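Local coordinates for protein homoserine O-acetyltransferase (Pseudomonas veronii, PDB 5EFZ) that hydrolyses ethyl acetate to ethanol and acetate and takes part in the degradation of short-chain methyl ketones such as 2-butanone, at residues C44-A49 and I94-I99. Residues are numbered along the deposited sequence; the frame is centred on the assembly and turned at random.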
ATOM      1  N   CYS A  44      22.469 -29.338   1.875  1.00 31.36           N
ATOM      2  CA  CYS A  44      21.774 -28.171   2.368  1.00 28.00           C
ATOM      3  C   CYS A  44      22.449 -27.757   3.667  1.00 27.67           C
ATOM      4  O   CYS A  44      22.476 -28.537   4.622  1.00 28.37           O
ATOM      5  CB  CYS A  44      20.288 -28.470   2.573  1.00 28.56           C
ATOM      6  SG  CYS A  44      19.356 -27.070   3.221  1.00 31.47           S
ATOM      7  N   LEU A  45      23.044 -26.564   3.669  1.00 26.60           N
ATOM      8  CA  LEU A  45      23.656 -26.006   4.868  1.00 25.85           C
ATOM      9  C   LEU A  45      22.688 -25.027   5.515  1.00 25.46           C
ATOM     10  O   LEU A  45      22.195 -24.096   4.871  1.00 23.91           O
ATOM     11  CB  LEU A  45      24.960 -25.289   4.536  1.00 27.36           C
ATOM     12  CG  LEU A  45      26.034 -26.037   3.768  1.00 31.13           C
ATOM     13  CD1 LEU A  45      27.271 -25.182   3.688  1.00 33.48           C
ATOM     14  CD2 LEU A  45      26.348 -27.350   4.416  1.00 32.60           C
ATOM     15  N   LEU A  46      22.399 -25.243   6.790  1.00 23.66           N
ATOM     16  CA  LEU A  46      21.561 -24.325   7.526  1.00 22.04           C
ATOM     17  C   LEU A  46      22.427 -23.557   8.507  1.00 21.90           C
ATOM     18  O   LEU A  46      23.193 -24.168   9.272  1.00 22.37           O
ATOM     19  CB  LEU A  46      20.452 -25.079   8.285  1.00 21.98           C
ATOM     20  CG  LEU A  46      19.428 -25.824   7.437  1.00 22.02           C
ATOM     21  CD1 LEU A  46      18.431 -26.541   8.395  1.00 23.79           C
ATOM     22  CD2 LEU A  46      18.688 -24.848   6.467  1.00 18.83           C
ATOM     23  N   ALA A  47      22.309 -22.232   8.466  1.00 21.86           N
ATOM     24  CA  ALA A  47      22.943 -21.348   9.443  1.00 23.51           C
ATOM     25  C   ALA A  47      22.052 -21.243  10.678  1.00 22.24           C
ATOM     26  O   ALA A  47      20.891 -20.805  10.583  1.00 20.32           O
ATOM     27  CB  ALA A  47      23.195 -19.961   8.849  1.00 19.80           C
ATOM     28  N   VAL A  48      22.600 -21.650  11.818  1.00 20.84           N
ATOM     29  CA  VAL A  48      21.822 -21.819  13.044  1.00 21.71           C
ATOM     30  C   VAL A  48      22.484 -21.072  14.200  1.00 24.56           C
ATOM     31  O   VAL A  48      23.687 -21.201  14.437  1.00 25.23           O
ATOM     32  CB  VAL A  48      21.693 -23.325  13.447  1.00 28.06           C
ATOM     33  CG1 VAL A  48      20.793 -23.480  14.689  1.00 21.78           C
ATOM     34  CG2 VAL A  48      21.179 -24.180  12.290  1.00 28.22           C
ATOM     35  N   ALA A  49      21.693 -20.333  14.962  1.00 23.63           N
ATOM     36  CA  ALA A  49      22.214 -19.669  16.157  1.00 21.86           C
ATOM     37  C   ALA A  49      21.440 -20.244  17.324  1.00 22.23           C
ATOM     38  O   ALA A  49      20.230 -20.351  17.249  1.00 22.82           O
ATOM     39  CB  ALA A  49      22.044 -18.125  16.062  1.00 21.27           C
ATOM     40  N   ILE A  94      16.419 -21.686  19.283  1.00 19.30           N
ATOM     41  CA  ILE A  94      17.184 -22.133  18.127  1.00 20.57           C
ATOM     42  C   ILE A  94      16.682 -21.339  16.950  1.00 20.56           C
ATOM     43  O   ILE A  94      15.542 -21.534  16.546  1.00 18.65           O
ATOM     44  CB  ILE A  94      17.008 -23.644  17.897  1.00 21.02           C
ATOM     45  CG1 ILE A  94      17.444 -24.403  19.169  1.00 19.70           C
ATOM     46  CG2 ILE A  94      17.769 -24.104  16.631  1.00 22.86           C
ATOM     47  CD1 ILE A  94      17.207 -25.908  19.126  1.00 21.61           C
ATOM     48  N   VAL A  95      17.536 -20.467  16.408  1.00 17.78           N
ATOM     49  CA  VAL A  95      17.120 -19.558  15.352  1.00 16.87           C
ATOM     50  C   VAL A  95      17.716 -20.058  14.029  1.00 20.79           C
ATOM     51  O   VAL A  95      18.940 -20.149  13.895  1.00 19.20           O
ATOM     52  CB  VAL A  95      17.583 -18.130  15.622  1.00 15.43           C
ATOM     53  CG1 VAL A  95      16.950 -17.176  14.565  1.00 15.73           C
ATOM     54  CG2 VAL A  95      17.212 -17.734  17.075  1.00 18.26           C
ATOM     55  N   VAL A  96      16.853 -20.417  13.085  1.00 19.58           N
ATOM     56  CA  VAL A  96      17.317 -21.078  11.871  1.00 19.83           C
ATOM     57  C   VAL A  96      17.076 -20.175  10.678  1.00 18.75           C
ATOM     58  O   VAL A  96      15.939 -19.778  10.399  1.00 18.73           O
ATOM     59  CB  VAL A  96      16.628 -22.431  11.672  1.00 18.81           C
ATOM     60  CG1 VAL A  96      17.168 -23.148  10.387  1.00 18.97           C
ATOM     61  CG2 VAL A  96      16.788 -23.319  12.954  1.00 16.66           C
ATOM     62  N   ASN A  97      18.155 -19.866   9.977  1.00 16.03           N
ATOM     63  CA  ASN A  97      18.088 -18.997   8.796  1.00 16.46           C
ATOM     64  C   ASN A  97      17.443 -19.676   7.588  1.00 17.28           C
ATOM     65  O   ASN A  97      17.774 -20.825   7.246  1.00 17.72           O
ATOM     66  CB  ASN A  97      19.498 -18.523   8.437  1.00 18.74           C
ATOM     67  CG  ASN A  97      20.041 -17.520   9.452  1.00 19.28           C
ATOM     68  OD1 ASN A  97      19.789 -16.316   9.327  1.00 19.06           O
ATOM     69  ND2 ASN A  97      20.818 -18.009  10.441  1.00 18.42           N
ATOM     70  N   GLN A  98      16.523 -18.967   6.952  1.00 15.14           N
ATOM     71  CA  GLN A  98      15.884 -19.441   5.730  1.00 18.51           C
ATOM     72  C   GLN A  98      16.881 -19.884   4.695  1.00 17.75           C
ATOM     73  O   GLN A  98      17.890 -19.202   4.465  1.00 17.74           O
ATOM     74  CB  GLN A  98      15.044 -18.326   5.106  1.00 18.15           C
ATOM     75  CG  GLN A  98      13.632 -18.204   5.642  1.00 16.76           C
ATOM     76  CD  GLN A  98      12.858 -17.228   4.736  1.00 18.23           C
ATOM     77  OE1 GLN A  98      12.918 -17.330   3.505  1.00 18.92           O
ATOM     78  NE2 GLN A  98      12.198 -16.252   5.341  1.00 15.80           N
ATOM     79  N   ILE A  99      16.581 -20.995   4.035  1.00 18.70           N
ATOM     80  CA  ILE A  99      17.248 -21.325   2.780  1.00 17.45           C
ATOM     81  C   ILE A  99      17.066 -20.159   1.837  1.00 19.27           C
ATOM     82  O   ILE A  99      15.929 -19.729   1.584  1.00 17.33           O
ATOM     83  CB  ILE A  99      16.659 -22.610   2.160  1.00 16.70           C
ATOM     84  CG1 ILE A  99      16.862 -23.785   3.146  1.00 17.48           C
ATOM     85  CG2 ILE A  99      17.332 -22.924   0.801  1.00 18.83           C
ATOM     86  CD1 ILE A  99      16.083 -25.044   2.756  1.00 21.83           C
TER
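Strands 45-51 and 92-96 are antiparallel neighbours in the central sheet of the alpha/beta hydrolase fold, where Ala49 and Val95 form a hydrogen-bonded pair. Val95 N reaches Ala49 O at 2.8 Å, and Ala49 N returns to Val95 O at 3.0 Å. Val48 and Val96 form the next, non-hydrogen-bonded pair. Beyond it, Asn97 grips Ala47 O twice. Asn97 N donates to Ala47 O at 3.0 Å, and Asn97 ND2 reaches Ala47 O at 2.8 Å from above the carbonyl plane, 65° out of it. A chi1 of -71° places Asn97 CG beside its own backbone N, which lets ND2 also rest 3.5 Å from Ala47 CB. Asn97 OD1 is held by Ser72 N and Asn101 ND2. A leucine in place of this asparagine would probably leave Ala47 O with one donor from residues 94-99 and Ser72 N without this acceptor. On the face of Val48 and Val96, Val48 CG1 lies alongside Ile94 CG2 at 3.6 Å, under helix 124-139. Past the end of strand 92-96, Ile99 CG1 meets Leu46 CD2 at 3.9 Å, and its CD1 touches Cys44 SG. The buried amide thus has partners at both ends, tying the chain leaving strand 92-96 to strand 45-51 and to the start of helix 72-79.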